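Local coordinates for protein glutathione reductase (Bartonella henselae, PDB 3O0H) that probably catalyses the NADPH-dependent reduction of glutathione disulfide to glutathione, working as an FAD-containing homodimer, at residues 362-376 against 423-437. Residues are numbered along the deposited sequence; the frame is centred on the assembly and turned at random.
Sequences TTAVFSQPEIGTVGL and VGAHVLGENAGEIAQ
With chi1 at -173°, Thr373 holds OG1 on the far side of CB from its own N, and His426 swings its ring beside its own backbone N (chi1 -47°), which together bring OG1 into a 2.7 Å hydrogen bond with His426 ND1, in the ring plane. The two are a non-hydrogen-bonded pair of antiparallel strands, 371-375 and 423-428, in the antiparallel sheet of the dimerisation domain of the pyridine nucleotide-disulphide oxidoreductase family. Histidine suits the place because it has a nitrogen for each end of the span: its NE2 donates to Leu376 O at 2.8 Å, meeting that carbonyl from above its plane, and these two bonds fix the rotation of the ring. Beyond the strand a type II turn from Gly429 to Ala432 leads into helix 432-444, which packs across the other face of the sheet; Gly429 has phi and psi values open to glycine. With only hydrogens on its CA, Gly372 lets Ala436 CB come to 3.5 Å from that CA. Ala432 CB, equally small, rests 3.4 Å from Glu370 O. The same helix faces the second subunit, where Gln437 hydrogen-bonds through OE1 to Val458 N and through NE2 to Met456 O of that subunit. At the turn, Glu370, its chain extended beyond CG, reaches the start of the helix: Asn431 N donates to Glu370 OE2 at 3.0 Å, from above the carboxylate plane.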
ATOM      1  N   THR B 362       0.652 -15.304  -1.596  1.00 12.46           N
ATOM      2  CA  THR B 362       0.809 -14.093  -2.355  1.00 11.63           C
ATOM      3  C   THR B 362       2.241 -13.923  -2.772  1.00 11.39           C
ATOM      4  O   THR B 362       3.169 -14.183  -2.000  1.00 11.57           O
ATOM      5  CB  THR B 362       0.395 -12.855  -1.518  1.00 12.54           C
ATOM      6  OG1 THR B 362      -0.923 -13.063  -1.026  1.00 11.86           O
ATOM      7  CG2 THR B 362       0.448 -11.567  -2.366  1.00 11.77           C
ATOM      8  N   THR B 363       2.427 -13.496  -4.014  1.00 11.24           N
ATOM      9  CA  THR B 363       3.721 -13.204  -4.555  1.00 12.28           C
ATOM     10  C   THR B 363       3.759 -11.824  -5.181  1.00 12.48           C
ATOM     11  O   THR B 363       2.734 -11.276  -5.560  1.00 11.27           O
ATOM     12  CB  THR B 363       4.249 -14.290  -5.531  1.00 14.15           C
ATOM     13  OG1 THR B 363       3.348 -14.501  -6.611  1.00 14.02           O
ATOM     14  CG2 THR B 363       4.429 -15.611  -4.792  1.00 14.46           C
ATOM     15  N   ALA B 364       4.962 -11.246  -5.174  1.00 12.36           N
ATOM     16  CA  ALA B 364       5.219  -9.944  -5.782  1.00 11.61           C
ATOM     17  C   ALA B 364       6.310 -10.083  -6.824  1.00 11.75           C
ATOM     18  O   ALA B 364       7.147 -10.970  -6.722  1.00 11.67           O
ATOM     19  CB  ALA B 364       5.619  -8.914  -4.691  1.00 10.89           C
ATOM     20  N   VAL B 365       6.289  -9.222  -7.850  1.00 11.14           N
ATOM     21  CA  VAL B 365       7.447  -9.034  -8.724  1.00 11.48           C
ATOM     22  C   VAL B 365       7.778  -7.557  -8.710  1.00 11.77           C
ATOM     23  O   VAL B 365       6.887  -6.761  -8.981  1.00 11.52           O
ATOM     24  CB  VAL B 365       7.132  -9.458 -10.168  1.00 12.26           C
ATOM     25  CG1 VAL B 365       8.384  -9.347 -11.043  1.00 11.01           C
ATOM     26  CG2 VAL B 365       6.530 -10.894 -10.194  1.00 12.88           C
ATOM     27  N   PHE B 366       9.015  -7.192  -8.341  1.00 10.71           N
ATOM     28  CA  PHE B 366       9.424  -5.798  -8.310  1.00 11.81           C
ATOM     29  C   PHE B 366       9.966  -5.354  -9.651  1.00 11.70           C
ATOM     30  O   PHE B 366      11.066  -4.785  -9.794  1.00 11.38           O
ATOM     31  CB  PHE B 366      10.352  -5.530  -7.136  1.00 12.65           C
ATOM     32  CG  PHE B 366       9.615  -5.654  -5.833  1.00 13.91           C
ATOM     33  CD1 PHE B 366       9.641  -6.836  -5.111  1.00 15.21           C
ATOM     34  CD2 PHE B 366       8.780  -4.614  -5.411  1.00 17.78           C
ATOM     35  CE1 PHE B 366       8.906  -6.958  -3.916  1.00 13.52           C
ATOM     36  CE2 PHE B 366       8.034  -4.734  -4.225  1.00 19.77           C
ATOM     37  CZ  PHE B 366       8.112  -5.896  -3.488  1.00 15.84           C
ATOM     38  N   SER B 367       9.136  -5.643 -10.628  1.00 10.64           N
ATOM     39  CA  SER B 367       9.233  -5.058 -11.937  1.00 12.00           C
ATOM     40  C   SER B 367       8.754  -3.598 -11.854  1.00 12.10           C
ATOM     41  O   SER B 367       8.313  -3.107 -10.788  1.00 11.50           O
ATOM     42  CB  SER B 367       8.370  -5.886 -12.917  1.00 11.45           C
ATOM     43  OG  SER B 367       7.093  -6.139 -12.377  1.00 11.23           O
ATOM     44  N   GLN B 368       8.852  -2.897 -12.971  1.00 11.90           N
ATOM     45  CA  GLN B 368       8.313  -1.551 -13.091  1.00 12.93           C
ATOM     46  C   GLN B 368       7.538  -1.474 -14.403  1.00 13.79           C
ATOM     47  O   GLN B 368       8.136  -1.474 -15.453  1.00 13.31           O
ATOM     48  CB  GLN B 368       9.409  -0.502 -13.046  1.00 13.52           C
ATOM     49  CG  GLN B 368      10.288  -0.639 -11.749  1.00 14.18           C
ATOM     50  CD  GLN B 368      11.556   0.199 -11.777  1.00 12.89           C
ATOM     51  OE1 GLN B 368      12.695  -0.313 -11.676  1.00 18.70           O
ATOM     52  NE2 GLN B 368      11.379   1.464 -11.931  1.00 12.46           N
ATOM     53  N   PRO B 369       6.215  -1.467 -14.332  1.00 13.91           N
ATOM     54  CA  PRO B 369       5.368  -1.510 -13.135  1.00 13.16           C
ATOM     55  C   PRO B 369       5.454  -2.810 -12.319  1.00 13.10           C
ATOM     56  O   PRO B 369       5.768  -3.863 -12.867  1.00 12.39           O
ATOM     57  CB  PRO B 369       3.938  -1.331 -13.689  1.00 13.91           C
ATOM     58  CG  PRO B 369       4.053  -1.568 -15.169  1.00 15.88           C
ATOM     59  CD  PRO B 369       5.440  -1.329 -15.586  1.00 14.53           C
ATOM     60  N   GLU B 370       5.230  -2.642 -11.013  1.00 12.87           N
ATOM     61  CA  GLU B 370       5.221  -3.678 -10.021  1.00 12.76           C
ATOM     62  C   GLU B 370       3.986  -4.556 -10.168  1.00 11.08           C
ATOM     63  O   GLU B 370       2.927  -4.120 -10.654  1.00 10.45           O
ATOM     64  CB  GLU B 370       5.207  -3.064  -8.605  1.00 12.86           C
ATOM     65  CG  GLU B 370       6.364  -2.179  -8.256  1.00 15.03           C
ATOM     66  CD  GLU B 370       6.027  -1.292  -7.055  1.00 18.29           C
ATOM     67  OE1 GLU B 370       6.106  -1.827  -5.918  1.00 18.35           O
ATOM     68  OE2 GLU B 370       5.670  -0.100  -7.283  1.00 18.78           O
ATOM     69  N   ILE B 371       4.147  -5.805  -9.739  1.00 11.07           N
ATOM     70  CA  ILE B 371       3.098  -6.802  -9.789  1.00 10.47           C
ATOM     71  C   ILE B 371       2.891  -7.416  -8.385  1.00 10.28           C
ATOM     72  O   ILE B 371       3.866  -7.655  -7.645  1.00 10.32           O
ATOM     73  CB  ILE B 371       3.482  -7.929 -10.771  1.00 11.04           C
ATOM     74  CG1 ILE B 371       3.274  -7.473 -12.206  1.00  9.47           C
ATOM     75  CG2 ILE B 371       2.648  -9.218 -10.542  1.00 10.78           C
ATOM     76  CD1 ILE B 371       3.953  -8.443 -13.257  1.00 10.55           C
ATOM     77  N   GLY B 372       1.631  -7.654  -8.061  1.00 11.11           N
ATOM     78  CA  GLY B 372       1.214  -8.472  -6.935  1.00  9.93           C
ATOM     79  C   GLY B 372       0.125  -9.433  -7.368  1.00 11.38           C
ATOM     80  O   GLY B 372      -0.786  -9.093  -8.170  1.00 10.19           O
ATOM     81  N   THR B 373       0.177 -10.658  -6.841  1.00 10.21           N
ATOM     82  CA  THR B 373      -0.772 -11.683  -7.261  1.00 10.77           C
ATOM     83  C   THR B 373      -0.984 -12.734  -6.151  1.00 10.23           C
ATOM     84  O   THR B 373      -0.051 -13.085  -5.428  1.00 11.29           O
ATOM     85  CB  THR B 373      -0.304 -12.360  -8.568  1.00 11.26           C
ATOM     86  OG1 THR B 373      -1.321 -13.264  -9.069  1.00 11.90           O
ATOM     87  CG2 THR B 373       1.045 -13.079  -8.363  1.00 11.27           C
ATOM     88  N   VAL B 374      -2.211 -13.158  -6.006  1.00 11.44           N
ATOM     89  CA  VAL B 374      -2.585 -14.218  -5.049  1.00 11.45           C
ATOM     90  C   VAL B 374      -3.708 -15.026  -5.631  1.00 11.86           C
ATOM     91  O   VAL B 374      -4.610 -14.495  -6.254  1.00 11.07           O
ATOM     92  CB  VAL B 374      -2.962 -13.607  -3.637  1.00 12.42           C
ATOM     93  CG1 VAL B 374      -4.020 -12.557  -3.731  1.00 12.13           C
ATOM     94  CG2 VAL B 374      -3.346 -14.671  -2.625  1.00 12.81           C
ATOM     95  N   GLY B 375      -3.656 -16.327  -5.429  1.00 13.42           N
ATOM     96  CA  GLY B 375      -4.710 -17.213  -5.921  1.00 13.60           C
ATOM     97  C   GLY B 375      -4.702 -17.393  -7.425  1.00 14.27           C
ATOM     98  O   GLY B 375      -3.675 -17.229  -8.072  1.00 14.58           O
ATOM     99  N   LEU B 376      -5.860 -17.733  -7.966  1.00 14.57           N
ATOM    100  CA  LEU B 376      -5.946 -18.220  -9.332  1.00 16.04           C
ATOM    101  C   LEU B 376      -5.987 -17.113 -10.372  1.00 16.14           C
ATOM    102  O   LEU B 376      -6.781 -16.169 -10.273  1.00 15.31           O
ATOM    103  CB  LEU B 376      -7.181 -19.064  -9.507  1.00 17.92           C
ATOM    104  CG  LEU B 376      -7.245 -20.346  -8.659  1.00 19.93           C
ATOM    105  CD1 LEU B 376      -8.580 -20.965  -8.856  1.00 22.97           C
ATOM    106  CD2 LEU B 376      -6.069 -21.345  -8.982  1.00 20.75           C
ATOM    107  N   VAL B 423     -11.455 -15.899  -5.422  1.00 13.59           N
ATOM    108  CA  VAL B 423     -10.476 -16.962  -5.570  1.00 13.87           C
ATOM    109  C   VAL B 423      -9.163 -16.543  -6.196  1.00 14.09           C
ATOM    110  O   VAL B 423      -8.214 -17.335  -6.226  1.00 14.31           O
ATOM    111  CB  VAL B 423     -11.039 -18.126  -6.394  1.00 15.43           C
ATOM    112  CG1 VAL B 423     -12.294 -18.722  -5.670  1.00 15.80           C
ATOM    113  CG2 VAL B 423     -11.356 -17.706  -7.833  1.00 15.26           C
ATOM    114  N   GLY B 424      -9.095 -15.322  -6.707  1.00 13.87           N
ATOM    115  CA  GLY B 424      -7.842 -14.780  -7.241  1.00 13.63           C
ATOM    116  C   GLY B 424      -7.869 -13.251  -7.227  1.00 13.20           C
ATOM    117  O   GLY B 424      -8.936 -12.652  -7.360  1.00 13.74           O
ATOM    118  N   ALA B 425      -6.696 -12.632  -7.079  1.00 12.43           N
ATOM    119  CA  ALA B 425      -6.582 -11.183  -7.100  1.00 12.18           C
ATOM    120  C   ALA B 425      -5.195 -10.837  -7.664  1.00 12.07           C
ATOM    121  O   ALA B 425      -4.170 -11.397  -7.226  1.00 10.89           O
ATOM    122  CB  ALA B 425      -6.761 -10.568  -5.670  1.00 10.28           C
ATOM    123  N   HIS B 426      -5.199  -9.885  -8.600  1.00 11.82           N
ATOM    124  CA  HIS B 426      -4.050  -9.543  -9.442  1.00 12.19           C
ATOM    125  C   HIS B 426      -3.947  -8.040  -9.599  1.00 11.96           C
ATOM    126  O   HIS B 426      -4.935  -7.386  -9.903  1.00 12.60           O
ATOM    127  CB  HIS B 426      -4.195 -10.229 -10.801  1.00 11.84           C
ATOM    128  CG  HIS B 426      -4.572 -11.661 -10.670  1.00 13.90           C
ATOM    129  ND1 HIS B 426      -3.694 -12.617 -10.201  1.00 13.93           N
ATOM    130  CD2 HIS B 426      -5.766 -12.286 -10.832  1.00 12.23           C
ATOM    131  CE1 HIS B 426      -4.326 -13.774 -10.119  1.00 15.34           C
ATOM    132  NE2 HIS B 426      -5.578 -13.606 -10.524  1.00 13.03           N
ATOM    133  N   VAL B 427      -2.752  -7.490  -9.376  1.00 11.87           N
ATOM    134  CA  VAL B 427      -2.560  -6.060  -9.278  1.00 11.90           C
ATOM    135  C   VAL B 427      -1.276  -5.731 -10.026  1.00 12.40           C
ATOM    136  O   VAL B 427      -0.265  -6.438  -9.895  1.00 11.83           O
ATOM    137  CB  VAL B 427      -2.453  -5.591  -7.823  1.00 11.31           C
ATOM    138  CG1 VAL B 427      -2.291  -4.048  -7.695  1.00 12.21           C
ATOM    139  CG2 VAL B 427      -3.637  -6.041  -6.963  1.00 13.00           C
ATOM    140  N   LEU B 428      -1.321  -4.667 -10.803  1.00 12.60           N
ATOM    141  CA  LEU B 428      -0.143  -4.146 -11.463  1.00 13.65           C
ATOM    142  C   LEU B 428      -0.165  -2.647 -11.365  1.00 14.43           C
ATOM    143  O   LEU B 428      -1.168  -2.043 -11.714  1.00 17.72           O
ATOM    144  CB  LEU B 428      -0.088  -4.625 -12.906  1.00 14.11           C
ATOM    145  CG  LEU B 428       1.000  -3.948 -13.745  1.00 14.42           C
ATOM    146  CD1 LEU B 428       1.522  -4.949 -14.734  1.00 17.72           C
ATOM    147  CD2 LEU B 428       0.508  -2.677 -14.423  1.00 17.86           C
ATOM    148  N   GLY B 429       0.961  -2.050 -10.954  1.00 13.85           N
ATOM    149  CA  GLY B 429       1.101  -0.641 -10.749  1.00 14.43           C
ATOM    150  C   GLY B 429       1.743  -0.376  -9.390  1.00 14.78           C
ATOM    151  O   GLY B 429       2.284  -1.276  -8.715  1.00 12.21           O
ATOM    152  N   GLU B 430       1.661   0.867  -8.986  1.00 15.98           N
ATOM    153  CA  GLU B 430       2.413   1.352  -7.827  1.00 18.45           C
ATOM    154  C   GLU B 430       2.057   0.567  -6.524  1.00 16.55           C
ATOM    155  O   GLU B 430       0.876   0.425  -6.169  1.00 15.84           O
ATOM    156  CB  GLU B 430       2.163   2.876  -7.712  1.00 20.23           C
ATOM    157  CG  GLU B 430       2.555   3.505  -6.404  1.00 26.26           C
ATOM    158  CD  GLU B 430       2.506   5.011  -6.472  1.00 32.08           C
ATOM    159  OE1 GLU B 430       2.679   5.556  -7.602  1.00 35.92           O
ATOM    160  OE2 GLU B 430       2.269   5.633  -5.401  1.00 40.28           O
ATOM    161  N   ASN B 431       3.088   0.030  -5.855  1.00 15.84           N
ATOM    162  CA  ASN B 431       2.938  -0.726  -4.612  1.00 15.13           C
ATOM    163  C   ASN B 431       2.063  -1.967  -4.739  1.00 14.16           C
ATOM    164  O   ASN B 431       1.536  -2.454  -3.752  1.00 14.48           O
ATOM    165  CB  ASN B 431       2.426   0.200  -3.487  1.00 16.63           C
ATOM    166  CG  ASN B 431       3.391   1.313  -3.198  1.00 19.00           C
ATOM    167  OD1 ASN B 431       2.999   2.454  -3.085  1.00 24.78           O
ATOM    168  ND2 ASN B 431       4.671   0.986  -3.094  1.00 20.45           N
ATOM    169  N   ALA B 432       2.011  -2.543  -5.939  1.00 14.09           N
ATOM    170  CA  ALA B 432       1.180  -3.707  -6.214  1.00 12.85           C
ATOM    171  C   ALA B 432       1.479  -4.865  -5.229  1.00 12.45           C
ATOM    172  O   ALA B 432       0.575  -5.551  -4.816  1.00 11.94           O
ATOM    173  CB  ALA B 432       1.369  -4.171  -7.670  1.00 13.21           C
ATOM    174  N   GLY B 433       2.739  -5.051  -4.855  1.00 13.85           N
ATOM    175  CA  GLY B 433       3.090  -6.053  -3.852  1.00 13.11           C
ATOM    176  C   GLY B 433       2.469  -5.831  -2.480  1.00 12.95           C
ATOM    177  O   GLY B 433       1.990  -6.797  -1.846  1.00 13.80           O
ATOM    178  N   GLU B 434       2.561  -4.600  -1.976  1.00 13.58           N
ATOM    179  CA  GLU B 434       1.901  -4.220  -0.718  1.00 13.76           C
ATOM    180  C   GLU B 434       0.403  -4.498  -0.805  1.00 13.34           C
ATOM    181  O   GLU B 434      -0.205  -5.129   0.085  1.00 13.22           O
ATOM    182  CB  GLU B 434       2.105  -2.740  -0.399  1.00 15.09           C
ATOM    183  CG  GLU B 434       3.508  -2.259  -0.245  1.00 18.17           C
ATOM    184  CD  GLU B 434       4.178  -2.807   1.008  1.00 19.73           C
ATOM    185  OE1 GLU B 434       3.446  -3.355   1.863  1.00 20.15           O
ATOM    186  OE2 GLU B 434       5.425  -2.665   1.115  1.00 17.33           O
ATOM    187  N   ILE B 435      -0.203  -4.058  -1.895  1.00 10.90           N
ATOM    188  CA  ILE B 435      -1.642  -4.217  -2.050  1.00 11.64           C
ATOM    189  C   ILE B 435      -2.052  -5.670  -2.082  1.00 10.85           C
ATOM    190  O   ILE B 435      -3.016  -6.063  -1.426  1.00 11.78           O
ATOM    191  CB  ILE B 435      -2.154  -3.500  -3.311  1.00 12.12           C
ATOM    192  CG1 ILE B 435      -1.989  -1.992  -3.139  1.00 11.90           C
ATOM    193  CG2 ILE B 435      -3.593  -3.925  -3.623  1.00 13.09           C
ATOM    194  CD1 ILE B 435      -2.154  -1.182  -4.465  1.00 13.18           C
ATOM    195  N   ALA B 436      -1.327  -6.475  -2.839  1.00 10.77           N
ATOM    196  CA  ALA B 436      -1.637  -7.891  -2.934  1.00 10.03           C
ATOM    197  C   ALA B 436      -1.444  -8.620  -1.593  1.00 10.67           C
ATOM    198  O   ALA B 436      -2.287  -9.479  -1.205  1.00 10.51           O
ATOM    199  CB  ALA B 436      -0.803  -8.539  -4.062  1.00 11.09           C
ATOM    200  N   GLN B 437      -0.381  -8.289  -0.841  1.00  9.78           N
ATOM    201  CA  GLN B 437      -0.199  -8.876   0.491  1.00 10.35           C
ATOM    202  C   GLN B 437      -1.482  -8.748   1.313  1.00 10.25           C
ATOM    203  O   GLN B 437      -1.925  -9.691   2.003  1.00  9.65           O
ATOM    204  CB  GLN B 437       0.928  -8.174   1.253  1.00 11.49           C
ATOM    205  CG  GLN B 437       0.998  -8.502   2.777  1.00 11.50           C
ATOM    206  CD  GLN B 437       1.563  -9.905   3.033  1.00 11.27           C
ATOM    207  OE1 GLN B 437       2.727 -10.061   3.361  1.00 11.82           O
ATOM    208  NE2 GLN B 437       0.732 -10.926   2.840  1.00 11.87           N
TER